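Local atomic coordinates of YrbA (Sinorhizobium meliloti 2011, PDB entry 5NFM), a protein that belongs to the BolA-like family and binds divalent metal cations, here copper(II), through two conserved histidines. Residues D8-G13 with N54-N59; G28-A33 with I63-A68; E34-A39 with Q70-E75. All coordinates share one frame; numbering follows the deposited sequence.

Interaction 1 (D8-G13 with N54-N59); sequences DMIKAG and NALKGN
Met9 reaches out from helix 5-13 and lays its flexible thioether against the end of the other helix, its side chain crossing that of Leu56 at about a right angle. CG stands anti to the carbonyl carbon (chi1 -68°), which lets SD pack on Leu56 CD1 at 3.9 Å, a contact suited to a soft, unbranched methionine. A bend at the last torsion (chi3 73°) turns CE toward the carbonyls of Ala55 and Leu56, though its exact place is uncertain. One residue on, Ile10 offers its longer branch, with CG1 3.6 Å from the second methyl of Leu56, CD2; strand 18-23 touches Ile10 through Val19. Small residues let the CA atoms come closest at Gly13 and Ala55, 4.7 Å apart, the glycine leaving room for the alanine methyl; Ala55 CB also rests 4.0 Å from Ile10 CA. A water joins the two main chains, donating to Met9 O at 2.8 Å and to Ala55 O at 2.7 Å. Beyond, Lys57 takes positive phi, and a type I' turn closes with Asn59 N bonded to Leu56 O. The arrangement is the helix-helix packing of the alpha/beta BolA-like fold, in which the helices lie over a three-stranded sheet.

Interaction 2 (G28-A33 with I63-A68); sequences GDHYAA and ILHALA. With CU (copper (II) ion), chain C; LI (lithium ion), chain B.
Tyr31 O is gripped by two donors, Ala68 N at 2.9 Å (N-H...O 167°) and a water at 3.0 Å that also donates to His65 O. Tyr31 N in turn gives its hydrogen to Ala66 O at 2.8 Å, and Ala33 N binds Ala68 O, so the parallel ladder starts right where helix 63-66 runs into strand 67-72. Tyr31 and Leu67 share one face, CB of the tyrosine 3.8 Å from Leu67 CD1, with Ile6 of the first helix covering both. This parallel pairing of the second and third strands belongs to the BolA-like fold, and the copper site lies beside its first bridge, with His30 next to Tyr31 and His65 in the short helix 63-66. His30 NE2 and His65 NE2 each bind copper(II) at 2.0 Å in adjacent positions, their ring planes 84° apart. His65 gets there with CG between its backbone N and carbonyl carbon (chi1 79°); the small Ala66 fits beside the other ring, Ala66 CB lying 3.7 Å from His30 CD2. Four waters complete a distorted octahedron, and the two roughly opposite ones whose oxygens lie 2.4 Å from the copper give the elongated axis expected of copper(II). Asp29 acts from the second shell: OD1 and OD2 each accept from a copper-bound water at 2.6 Å, while OD2 hangs over one face of the His30 ring. The carbonyl O of His30 binds lithium together with Asp23, Leu24 and Asp27.

Interaction 3 (E34-A39 with Q70-E75); sequences EVVAEA and QTSAPE
Glu34 lies over Gln70 where the parallel ladder continues between the central strand of the BolA-like sheet, 31-36, and the edge strand 67-72. Both side chains are extended, CG anti to the backbone N in each (chi1 -179° for Glu34). Gln70 has two conformers; in one of them its amide lies against the carboxylate, planes 11° apart and Glu34 CD 3.8 Å from Gln70 CD, a stack that is therefore tentative. Beneath them run the backbone bonds: Val35 N to Gln70 O at 2.9 Å, a longer Ser72 N to Val35 O at 3.2 Å, and Ala37 N to Ser72 O at 3.0 Å. A water ties Glu34 across to Ser72, which follows Gln70 on the same face of the partner strand; it donates to Glu34 OE2 at 2.8 Å and lies 2.6 Å from Ser72 OG. Were Glu34 replaced by an alanine, this bridging water would probably lose its carboxylate acceptor. Val36, a beta-branched residue at home in a strand, presents CG2 to Ser72 OG and CG1 to Pro74. On the other face Thr71 turns its methyl to Val35, while its OG1 bonds Gln48 of helix 45-56. Further out, Arg41 bonds Pro74 O, one residue before the C terminus, and forms a salt bridge with Glu38 OE2; the second carboxylate oxygen, Glu38 OE1, sits 3.7 Å from Pro74 CD.

How the interactions relate
From the N terminus the chain passes through 8-13, then 28-33 and 34-39, which share strand 31-36, and returns through 54-59, 63-68 and 70-75 in the same order, so all three closures cross and none nests. Interaction 1 closes a loop of 40 intervening residues, bringing helix 45-56 back to the first helix; interactions 2 and 3 close loops of 29 and 30, setting strand 67-72 beside strand 31-36. These two lie on opposite sides of the chain's centre and are joined by Ala33 O and Gln70 N, 2.9 Å apart. The helical layer meets both: Leu56 packs on Ile63, and Ile10 on Val35.

Interaction 1 (D8-G13 with N54-N59)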
ATOM      1  N   ASP A   8      -2.641  -2.614  -8.053  1.00  2.42           N
ATOM      2  CA  ASP A   8      -3.737  -1.994  -8.794  1.00  2.48           C
ATOM      3  C   ASP A   8      -4.648  -1.202  -7.859  1.00  2.75           C
ATOM      4  O   ASP A   8      -5.058  -0.078  -8.179  1.00  3.64           O
ATOM      5  CB  ASP A   8      -4.571  -3.067  -9.507  1.00  2.99           C
ATOM      6  CG  ASP A   8      -3.900  -3.664 -10.748  1.00  3.43           C
ATOM      7  OD1 ASP A   8      -2.885  -3.135 -11.237  1.00  3.70           O
ATOM      8  OD2 ASP A   8      -4.453  -4.679 -11.237  1.00  4.55           O
ATOM      9  N   MET A   9      -5.019  -1.788  -6.719  1.00  2.74           N
ATOM     10  CA  MET A   9      -5.955  -1.105  -5.832  1.00  3.56           C
ATOM     11  C   MET A   9      -5.335   0.159  -5.249  1.00  3.06           C
ATOM     12  O   MET A   9      -6.003   1.194  -5.130  1.00  3.43           O
ATOM     13  CB  MET A   9      -6.425  -2.053  -4.738  1.00  6.52           C
ATOM     14  CG  MET A   9      -7.300  -3.175  -5.278  1.00 10.10           C
ATOM     15  SD  MET A   9      -8.112  -4.068  -3.968  1.00 17.95           S
ATOM     16  CE  MET A   9      -9.317  -2.813  -3.528  1.00 34.83           C
ATOM     17  N   ILE A  10      -4.055   0.103  -4.880  1.00  3.26           N
ATOM     18  CA  ILE A  10      -3.408   1.297  -4.350  1.00  3.77           C
ATOM     19  C   ILE A  10      -3.375   2.393  -5.404  1.00  4.14           C
ATOM     20  O   ILE A  10      -3.682   3.560  -5.118  1.00  5.30           O
ATOM     21  CB  ILE A  10      -2.007   0.968  -3.805  1.00  3.30           C
ATOM     22  CG1 ILE A  10      -2.116  -0.005  -2.628  1.00  3.84           C
ATOM     23  CG2 ILE A  10      -1.299   2.257  -3.397  1.00  4.86           C
ATOM     24  CD1 ILE A  10      -0.778  -0.558  -2.142  1.00  4.05           C
ATOM     25  N   LYS A  11      -3.025   2.042  -6.643  1.00  3.69           N
ATOM     26  CA  LYS A  11      -2.907   3.066  -7.673  1.00  4.86           C
ATOM     27  C   LYS A  11      -4.258   3.619  -8.109  1.00  4.55           C
ATOM     28  O   LYS A  11      -4.338   4.786  -8.510  1.00  6.76           O
ATOM     29  CB  LYS A  11      -2.093   2.531  -8.836  1.00  5.85           C
ATOM     30  CG  LYS A  11      -0.637   2.353  -8.407  1.00 16.16           C
ATOM     31  CD  LYS A  11       0.246   1.777  -9.482  1.00 29.21           C
ATOM     32  CE  LYS A  11       0.409   2.736 -10.638  1.00 19.29           C
ATOM     33  NZ  LYS A  11       1.583   2.354 -11.468  1.00 22.40           N
ATOM     34  N   ALA A  12      -5.321   2.819  -8.028  1.00  4.28           N
ATOM     35  CA  ALA A  12      -6.657   3.339  -8.311  1.00  4.19           C
ATOM     36  C   ALA A  12      -7.105   4.297  -7.214  1.00  3.92           C
ATOM     37  O   ALA A  12      -7.718   5.335  -7.492  1.00  4.75           O
ATOM     38  CB  ALA A  12      -7.655   2.191  -8.442  1.00  5.25           C
ATOM     39  N   GLY A  13      -6.809   3.955  -5.959  1.00  3.56           N
ATOM     40  CA  GLY A  13      -7.301   4.741  -4.843  1.00  3.78           C
ATOM     41  C   GLY A  13      -6.474   5.969  -4.534  1.00  3.29           C
ATOM     42  O   GLY A  13      -6.992   6.928  -3.951  1.00  4.37           O
ATOM     43  N   ASN A  54      -7.301   2.511   3.322  1.00  1.90           N
ATOM     44  CA  ASN A  54      -8.538   2.892   2.644  1.00  1.77           C
ATOM     45  C   ASN A  54      -8.550   2.382   1.204  1.00  2.02           C
ATOM     46  O   ASN A  54      -9.580   1.907   0.715  1.00  2.55           O
ATOM     47  CB  ASN A  54      -8.702   4.413   2.615  1.00  1.98           C
ATOM     48  CG  ASN A  54      -8.977   5.020   3.974  1.00  1.89           C
ATOM     49  OD1 ASN A  54      -9.225   4.317   4.961  1.00  2.21           O
ATOM     50  ND2 ASN A  54      -8.947   6.345   4.024  1.00  3.42           N
ATOM     51  N   ALA A  55      -7.419   2.511   0.498  1.00  2.10           N
ATOM     52  CA  ALA A  55      -7.365   2.127  -0.909  1.00  2.33           C
ATOM     53  C   ALA A  55      -7.607   0.633  -1.114  1.00  2.37           C
ATOM     54  O   ALA A  55      -8.121   0.230  -2.165  1.00  3.13           O
ATOM     55  CB  ALA A  55      -6.022   2.534  -1.515  1.00  3.22           C
ATOM     56  N   LEU A  56      -7.238  -0.201  -0.137  1.00  2.73           N
ATOM     57  CA  LEU A  56      -7.494  -1.633  -0.236  1.00  2.51           C
ATOM     58  C   LEU A  56      -8.955  -1.996   0.010  1.00  2.77           C
ATOM     59  O   LEU A  56      -9.352  -3.122  -0.308  1.00  3.74           O
ATOM     60  CB  LEU A  56      -6.552  -2.436   0.679  1.00  3.10           C
ATOM     61  CG  LEU A  56      -5.240  -2.908   0.031  1.00  3.46           C
ATOM     62  CD1 LEU A  56      -5.500  -3.982  -1.029  1.00  7.10           C
ATOM     63  CD2 LEU A  56      -4.433  -1.756  -0.559  1.00  4.31           C
ATOM     64  N   LYS A  57      -9.754  -1.076   0.555  1.00  2.91           N
ATOM     65  CA  LYS A  57     -11.210  -1.190   0.588  1.00  3.65           C
ATOM     66  C   LYS A  57     -11.678  -2.458   1.293  1.00  3.83           C
ATOM     67  O   LYS A  57     -12.740  -2.998   0.988  1.00  5.19           O
ATOM     68  CB  LYS A  57     -11.822  -1.020  -0.809  1.00  5.51           C
ATOM     69  CG  LYS A  57     -11.674   0.420  -1.335  1.00  6.93           C
ATOM     70  CD  LYS A  57     -12.255   0.591  -2.724  1.00 10.88           C
ATOM     71  CE  LYS A  57     -11.941   1.968  -3.296  1.00 18.42           C
ATOM     72  NZ  LYS A  57     -12.671   3.070  -2.606  1.00 21.04           N
ATOM     73  N   GLY A  58     -10.900  -2.925   2.268  1.00  4.02           N
ATOM     74  CA  GLY A  58     -11.258  -4.116   3.019  1.00  5.53           C
ATOM     75  C   GLY A  58     -11.106  -5.414   2.260  1.00  5.46           C
ATOM     76  O   GLY A  58     -11.531  -6.461   2.758  1.00  7.77           O
ATOM     77  N   ASN A  59     -10.506  -5.389   1.074  1.00  4.71           N
ATOM     78  CA  ASN A  59     -10.412  -6.586   0.250  1.00  5.26           C
ATOM     79  C   ASN A  59      -9.326  -7.556   0.692  1.00  5.26           C
ATOM     80  O   ASN A  59      -9.322  -8.706   0.231  1.00  7.51           O
ATOM     81  CB  ASN A  59     -10.193  -6.190  -1.206  1.00  6.54           C
ATOM     82  CG  ASN A  59     -11.454  -5.658  -1.840  1.00 15.13           C
ATOM     83  OD1 ASN A  59     -12.519  -6.251  -1.701  1.00 20.18           O
ATOM     84  ND2 ASN A  59     -11.356  -4.532  -2.517  1.00 33.30           N
TER
HETATM   85  O   HOH W   1      -8.738   1.197  -4.658  1.00  4.31           O

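Interaction 2 (G28-A33 with I63-A68)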
ATOM      1  N   GLY A  28       2.425 -15.685  -1.106  1.00  3.02           N
ATOM      2  CA  GLY A  28       1.085 -15.346  -1.547  1.00  3.56           C
ATOM      3  C   GLY A  28       0.164 -14.887  -0.436  1.00  3.51           C
ATOM      4  O   GLY A  28      -1.056 -14.846  -0.624  1.00  5.25           O
ATOM      5  N   ASP A  29       0.726 -14.512   0.714  1.00  3.52           N
ATOM      6  CA  ASP A  29      -0.046 -14.284   1.931  1.00  3.50           C
ATOM      7  C   ASP A  29       0.331 -12.947   2.576  1.00  3.07           C
ATOM      8  O   ASP A  29      -0.511 -12.049   2.704  1.00  4.18           O
ATOM      9  CB  ASP A  29       0.201 -15.461   2.891  1.00  4.43           C
ATOM     10  CG  ASP A  29      -0.583 -15.356   4.179  1.00  5.41           C
ATOM     11  OD1 ASP A  29      -1.670 -14.742   4.173  1.00  7.89           O
ATOM     12  OD2 ASP A  29      -0.107 -15.904   5.199  1.00  7.59           O
ATOM     13  N   HIS A  30       1.591 -12.811   2.990  1.00  2.36           N
ATOM     14  CA  HIS A  30       2.090 -11.590   3.609  1.00  2.09           C
ATOM     15  C   HIS A  30       2.998 -10.856   2.629  1.00  2.21           C
ATOM     16  O   HIS A  30       3.824 -11.475   1.935  1.00  2.72           O
ATOM     17  CB  HIS A  30       2.861 -11.903   4.891  1.00  2.62           C
ATOM     18  CG  HIS A  30       2.001 -12.470   5.981  1.00  2.68           C
ATOM     19  ND1 HIS A  30       2.541 -12.966   7.141  1.00  3.21           N
ATOM     20  CD2 HIS A  30       0.653 -12.610   6.102  1.00  2.82           C
ATOM     21  CE1 HIS A  30       1.568 -13.398   7.926  1.00  3.47           C
ATOM     22  NE2 HIS A  30       0.408 -13.199   7.322  1.00  2.94           N
ATOM     23  N   TYR A  31       2.847  -9.528   2.611  1.00  2.48           N
ATOM     24  CA  TYR A  31       3.478  -8.654   1.640  1.00  2.64           C
ATOM     25  C   TYR A  31       4.037  -7.424   2.341  1.00  2.77           C
ATOM     26  O   TYR A  31       3.661  -7.099   3.475  1.00  2.96           O
ATOM     27  CB  TYR A  31       2.450  -8.178   0.597  1.00  3.50           C
ATOM     28  CG  TYR A  31       1.818  -9.277  -0.233  1.00  3.34           C
ATOM     29  CD1 TYR A  31       0.769 -10.042   0.266  1.00  4.06           C
ATOM     30  CD2 TYR A  31       2.255  -9.546  -1.526  1.00  3.69           C
ATOM     31  CE1 TYR A  31       0.168 -11.034  -0.500  1.00  4.70           C
ATOM     32  CE2 TYR A  31       1.657 -10.539  -2.299  1.00  4.28           C
ATOM     33  CZ  TYR A  31       0.613 -11.278  -1.777  1.00  4.12           C
ATOM     34  OH  TYR A  31      -0.003 -12.255  -2.526  1.00  5.69           O
ATOM     35  N   ALA A  32       4.929  -6.729   1.633  1.00  3.49           N
ATOM     36  CA  ALA A  32       5.349  -5.390   1.998  1.00  3.80           C
ATOM     37  C   ALA A  32       5.101  -4.486   0.796  1.00  4.70           C
ATOM     38  O   ALA A  32       5.251  -4.906  -0.352  1.00  7.73           O
ATOM     39  CB  ALA A  32       6.824  -5.361   2.399  1.00  6.40           C
ATOM     40  N   ALA A  33       4.690  -3.255   1.067  1.00  4.26           N
ATOM     41  CA  ALA A  33       4.412  -2.273   0.026  1.00  5.00           C
ATOM     42  C   ALA A  33       5.118  -0.966   0.346  1.00  4.33           C
ATOM     43  O   ALA A  33       5.027  -0.469   1.471  1.00  5.18           O
ATOM     44  CB  ALA A  33       2.910  -2.005  -0.107  1.00  7.10           C
ATOM     45  N   ILE A  63      -5.011  -7.197   6.886  1.00  3.76           N
ATOM     46  CA  ILE A  63      -4.111  -6.227   6.271  1.00  2.86           C
ATOM     47  C   ILE A  63      -3.177  -5.576   7.293  1.00  2.54           C
ATOM     48  O   ILE A  63      -2.035  -5.239   6.957  1.00  2.79           O
ATOM     49  CB  ILE A  63      -4.938  -5.188   5.476  1.00  2.95           C
ATOM     50  CG1 ILE A  63      -4.021  -4.286   4.653  1.00  3.00           C
ATOM     51  CG2 ILE A  63      -5.844  -4.367   6.396  1.00  4.96           C
ATOM     52  CD1 ILE A  63      -4.782  -3.422   3.649  1.00  3.94           C
ATOM     53  N   LEU A  64      -3.634  -5.382   8.535  1.00  2.99           N
ATOM     54  CA  LEU A  64      -2.774  -4.757   9.537  1.00  2.88           C
ATOM     55  C   LEU A  64      -1.416  -5.456   9.632  1.00  2.57           C
ATOM     56  O   LEU A  64      -0.377  -4.793   9.724  1.00  3.27           O
ATOM     57  CB  LEU A  64      -3.475  -4.761  10.894  1.00  4.71           C
ATOM     58  CG  LEU A  64      -2.701  -4.122  12.047  1.00  6.00           C
ATOM     59  CD1 LEU A  64      -2.531  -2.633  11.820  1.00  8.64           C
ATOM     60  CD2 LEU A  64      -3.401  -4.396  13.367  1.00 17.88           C
ATOM     61  N   HIS A  65      -1.409  -6.796   9.637  1.00  2.44           N
ATOM     62  CA  HIS A  65      -0.151  -7.537   9.659  1.00  2.45           C
ATOM     63  C   HIS A  65       0.297  -8.015   8.283  1.00  2.19           C
ATOM     64  O   HIS A  65       1.498  -8.248   8.086  1.00  2.76           O
ATOM     65  CB  HIS A  65      -0.219  -8.744  10.617  1.00  3.03           C
ATOM     66  CG  HIS A  65      -0.928  -9.946  10.059  1.00  3.13           C
ATOM     67  ND1 HIS A  65      -2.269 -10.189  10.256  1.00  4.41           N
ATOM     68  CD2 HIS A  65      -0.465 -10.989   9.326  1.00  3.36           C
ATOM     69  CE1 HIS A  65      -2.600 -11.325   9.665  1.00  4.47           C
ATOM     70  NE2 HIS A  65      -1.526 -11.833   9.091  1.00  3.68           N
ATOM     71  N   ALA A  66      -0.629  -8.190   7.343  1.00  2.15           N
ATOM     72  CA  ALA A  66      -0.308  -8.851   6.089  1.00  2.50           C
ATOM     73  C   ALA A  66       0.217  -7.902   5.022  1.00  2.32           C
ATOM     74  O   ALA A  66       0.717  -8.377   3.998  1.00  2.89           O
ATOM     75  CB  ALA A  66      -1.523  -9.617   5.557  1.00  3.19           C
ATOM     76  N   LEU A  67       0.114  -6.587   5.233  1.00  2.50           N
ATOM     77  CA  LEU A  67       0.660  -5.601   4.297  1.00  2.46           C
ATOM     78  C   LEU A  67       1.524  -4.619   5.092  1.00  2.53           C
ATOM     79  O   LEU A  67       1.020  -3.633   5.642  1.00  3.47           O
ATOM     80  CB  LEU A  67      -0.460  -4.886   3.537  1.00  3.04           C
ATOM     81  CG  LEU A  67       0.027  -4.004   2.382  1.00  3.97           C
ATOM     82  CD1 LEU A  67       0.696  -4.831   1.293  1.00  6.88           C
ATOM     83  CD2 LEU A  67      -1.130  -3.207   1.814  1.00  7.33           C
ATOM     84  N   ALA A  68       2.826  -4.901   5.163  1.00  2.63           N
ATOM     85  CA  ALA A  68       3.760  -4.046   5.893  1.00  2.70           C
ATOM     86  C   ALA A  68       4.111  -2.840   5.023  1.00  3.36           C
ATOM     87  O   ALA A  68       4.509  -3.002   3.868  1.00  6.14           O
ATOM     88  CB  ALA A  68       5.022  -4.833   6.235  1.00  4.66           C
TER
HETATM   89 CU    CU C 102      -1.347 -13.633   8.188  1.00  4.14          CU
HETATM   90 LI    LI B 101       4.365 -13.201   1.261  1.00  2.93          LI
HETATM   91  O   HOH W   2      -2.691 -13.420   6.195  1.00  8.07           O
HETATM   92  O   HOH W   3      -1.197 -15.525   7.492  1.00  8.45           O
HETATM   93  O   HOH W   4       3.558  -8.489   6.100  1.00  4.79           O
HETATM   94  O   HOH W   5      -0.360 -14.714  10.130  1.00 10.11           O
HETATM   95  O   HOH W   6      -3.140 -14.334   8.811  1.00 10.31           O

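Interaction 3 (E34-A39 with Q70-E75)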
ATOM      1  N   GLU A  34       5.799  -0.407  -0.654  1.00  3.54           N
ATOM      2  CA  GLU A  34       6.255   0.974  -0.612  1.00  3.24           C
ATOM      3  C   GLU A  34       5.339   1.793  -1.510  1.00  2.91           C
ATOM      4  O   GLU A  34       5.091   1.409  -2.657  1.00  4.56           O
ATOM      5  CB  GLU A  34       7.699   1.122  -1.077  1.00  4.74           C
ATOM      6  CG  GLU A  34       8.152   2.565  -0.991  1.00  9.12           C
ATOM      7  CD  GLU A  34       9.605   2.750  -1.314  1.00 11.71           C
ATOM      8  OE1 GLU A  34      10.265   1.779  -1.744  1.00 15.87           O
ATOM      9  OE2 GLU A  34      10.088   3.881  -1.125  1.00 13.03           O
ATOM     10  N   VAL A  35       4.815   2.893  -0.970  1.00  2.53           N
ATOM     11  CA  VAL A  35       3.904   3.761  -1.701  1.00  2.54           C
ATOM     12  C   VAL A  35       4.424   5.186  -1.586  1.00  2.44           C
ATOM     13  O   VAL A  35       4.563   5.713  -0.472  1.00  2.92           O
ATOM     14  CB  VAL A  35       2.460   3.668  -1.175  1.00  2.78           C
ATOM     15  CG1 VAL A  35       1.525   4.470  -2.062  1.00  4.15           C
ATOM     16  CG2 VAL A  35       2.008   2.211  -1.076  1.00  3.61           C
ATOM     17  N   VAL A  36       4.692   5.808  -2.730  1.00  2.71           N
ATOM     18  CA  VAL A  36       5.216   7.167  -2.801  1.00  2.64           C
ATOM     19  C   VAL A  36       4.172   8.014  -3.518  1.00  2.56           C
ATOM     20  O   VAL A  36       3.796   7.701  -4.653  1.00  3.59           O
ATOM     21  CB  VAL A  36       6.556   7.215  -3.551  1.00  3.44           C
ATOM     22  CG1 VAL A  36       7.103   8.635  -3.563  1.00  4.40           C
ATOM     23  CG2 VAL A  36       7.559   6.267  -2.917  1.00  5.24           C
ATOM     24  N   ALA A  37       3.684   9.066  -2.861  1.00  2.54           N
ATOM     25  CA  ALA A  37       2.578   9.838  -3.420  1.00  2.70           C
ATOM     26  C   ALA A  37       2.666  11.277  -2.933  1.00  2.48           C
ATOM     27  O   ALA A  37       2.929  11.526  -1.753  1.00  2.46           O
ATOM     28  CB  ALA A  37       1.227   9.246  -3.000  1.00  4.00           C
ATOM     29  N   GLU A  38       2.393  12.223  -3.837  1.00  2.81           N
ATOM     30  CA  GLU A  38       2.425  13.630  -3.448  1.00  2.61           C
ATOM     31  C   GLU A  38       1.426  13.941  -2.339  1.00  2.69           C
ATOM     32  O   GLU A  38       1.709  14.782  -1.469  1.00  2.88           O
ATOM     33  CB  GLU A  38       2.179  14.513  -4.673  1.00  3.08           C
ATOM     34  CG  GLU A  38       2.341  16.002  -4.379  1.00  2.95           C
ATOM     35  CD  GLU A  38       3.736  16.371  -3.896  1.00  2.82           C
ATOM     36  OE1 GLU A  38       4.718  15.776  -4.408  1.00  3.57           O
ATOM     37  OE2 GLU A  38       3.847  17.251  -3.004  1.00  2.93           O
ATOM     38  N   ALA A  39       0.268  13.271  -2.344  1.00  3.25           N
ATOM     39  CA  ALA A  39      -0.745  13.507  -1.324  1.00  3.92           C
ATOM     40  C   ALA A  39      -0.242  13.162   0.073  1.00  3.38           C
ATOM     41  O   ALA A  39      -0.858  13.572   1.065  1.00  4.97           O
ATOM     42  CB  ALA A  39      -1.993  12.687  -1.642  1.00  5.89           C
ATOM     43  N   GLN A  70       5.602   1.075   3.866  0.83  2.72           N
ATOM     44  CA  GLN A  70       6.563   2.168   3.848  0.83  2.81           C
ATOM     45  C   GLN A  70       5.996   3.227   2.918  0.83  2.49           C
ATOM     46  O   GLN A  70       5.658   2.922   1.770  0.83  4.17           O
ATOM     47  CB  GLN A  70       7.903   1.647   3.321  0.83  6.90           C
ATOM     48  CG  GLN A  70       8.977   2.661   3.037  0.83 18.53           C
ATOM     49  CD  GLN A  70      10.197   2.009   2.402  0.83 20.72           C
ATOM     50  OE1 GLN A  70      10.228   0.793   2.194  0.83 22.08           O
ATOM     51  NE2 GLN A  70      11.201   2.813   2.083  0.83 29.79           N
ATOM     52  N   THR A  71       5.870   4.457   3.408  1.00  2.21           N
ATOM     53  CA  THR A  71       5.278   5.525   2.625  1.00  2.12           C
ATOM     54  C   THR A  71       6.136   6.779   2.697  1.00  1.97           C
ATOM     55  O   THR A  71       6.859   7.018   3.669  1.00  2.47           O
ATOM     56  CB  THR A  71       3.849   5.830   3.115  1.00  2.28           C
ATOM     57  OG1 THR A  71       3.856   6.025   4.529  1.00  2.37           O
ATOM     58  CG2 THR A  71       2.899   4.684   2.790  1.00  2.93           C
ATOM     59  N   SER A  72       6.016   7.606   1.660  1.00  2.15           N
ATOM     60  CA  SER A  72       6.753   8.860   1.599  1.00  2.34           C
ATOM     61  C   SER A  72       6.169   9.715   0.484  1.00  2.06           C
ATOM     62  O   SER A  72       5.414   9.241  -0.370  1.00  2.53           O
ATOM     63  CB  SER A  72       8.240   8.615   1.326  1.00  2.97           C
ATOM     64  OG  SER A  72       8.400   7.883   0.122  1.00  4.25           O
ATOM     65  N   ALA A  73       6.551  10.988   0.496  1.00  2.45           N
ATOM     66  CA  ALA A  73       6.287  11.875  -0.621  1.00  2.71           C
ATOM     67  C   ALA A  73       7.450  11.820  -1.612  1.00  2.58           C
ATOM     68  O   ALA A  73       8.583  11.516  -1.229  1.00  3.42           O
ATOM     69  CB  ALA A  73       6.109  13.308  -0.126  1.00  4.40           C
ATOM     70  N   PRO A  74       7.204  12.134  -2.889  1.00  2.70           N
ATOM     71  CA  PRO A  74       8.272  12.054  -3.894  1.00  3.28           C
ATOM     72  C   PRO A  74       9.497  12.891  -3.554  1.00  3.77           C
ATOM     73  O   PRO A  74       9.405  14.040  -3.113  1.00  4.47           O
ATOM     74  CB  PRO A  74       7.592  12.562  -5.172  1.00  5.46           C
ATOM     75  CG  PRO A  74       6.152  12.210  -4.981  1.00  4.59           C
ATOM     76  CD  PRO A  74       5.895  12.405  -3.511  1.00  3.48           C
ATOM     77  N   GLU A  75      10.656  12.294  -3.800  1.00  4.82           N
ATOM     78  CA  GLU A  75      11.935  12.980  -3.745  1.00  8.15           C
ATOM     79  C   GLU A  75      12.242  13.615  -5.100  1.00  8.90           C
ATOM     80  O   GLU A  75      12.880  14.667  -5.206  1.00 11.33           O
ATOM     81  CB  GLU A  75      13.038  11.975  -3.418  1.00  5.99           C
ATOM     82  CG  GLU A  75      12.936  11.342  -2.041  1.00  5.61           C
ATOM     83  CD  GLU A  75      13.881  11.950  -1.020  1.00  3.78           C
ATOM     84  OE1 GLU A  75      13.816  11.476   0.135  1.00  3.70           O
ATOM     85  OE2 GLU A  75      14.686  12.847  -1.356  1.00  4.71           O
ATOM     86  OXT GLU A  75      11.852  13.065  -6.133  1.00 12.40           O
TER
HETATM   87  O   HOH W   7       8.778   5.399   0.833  1.00  9.69           O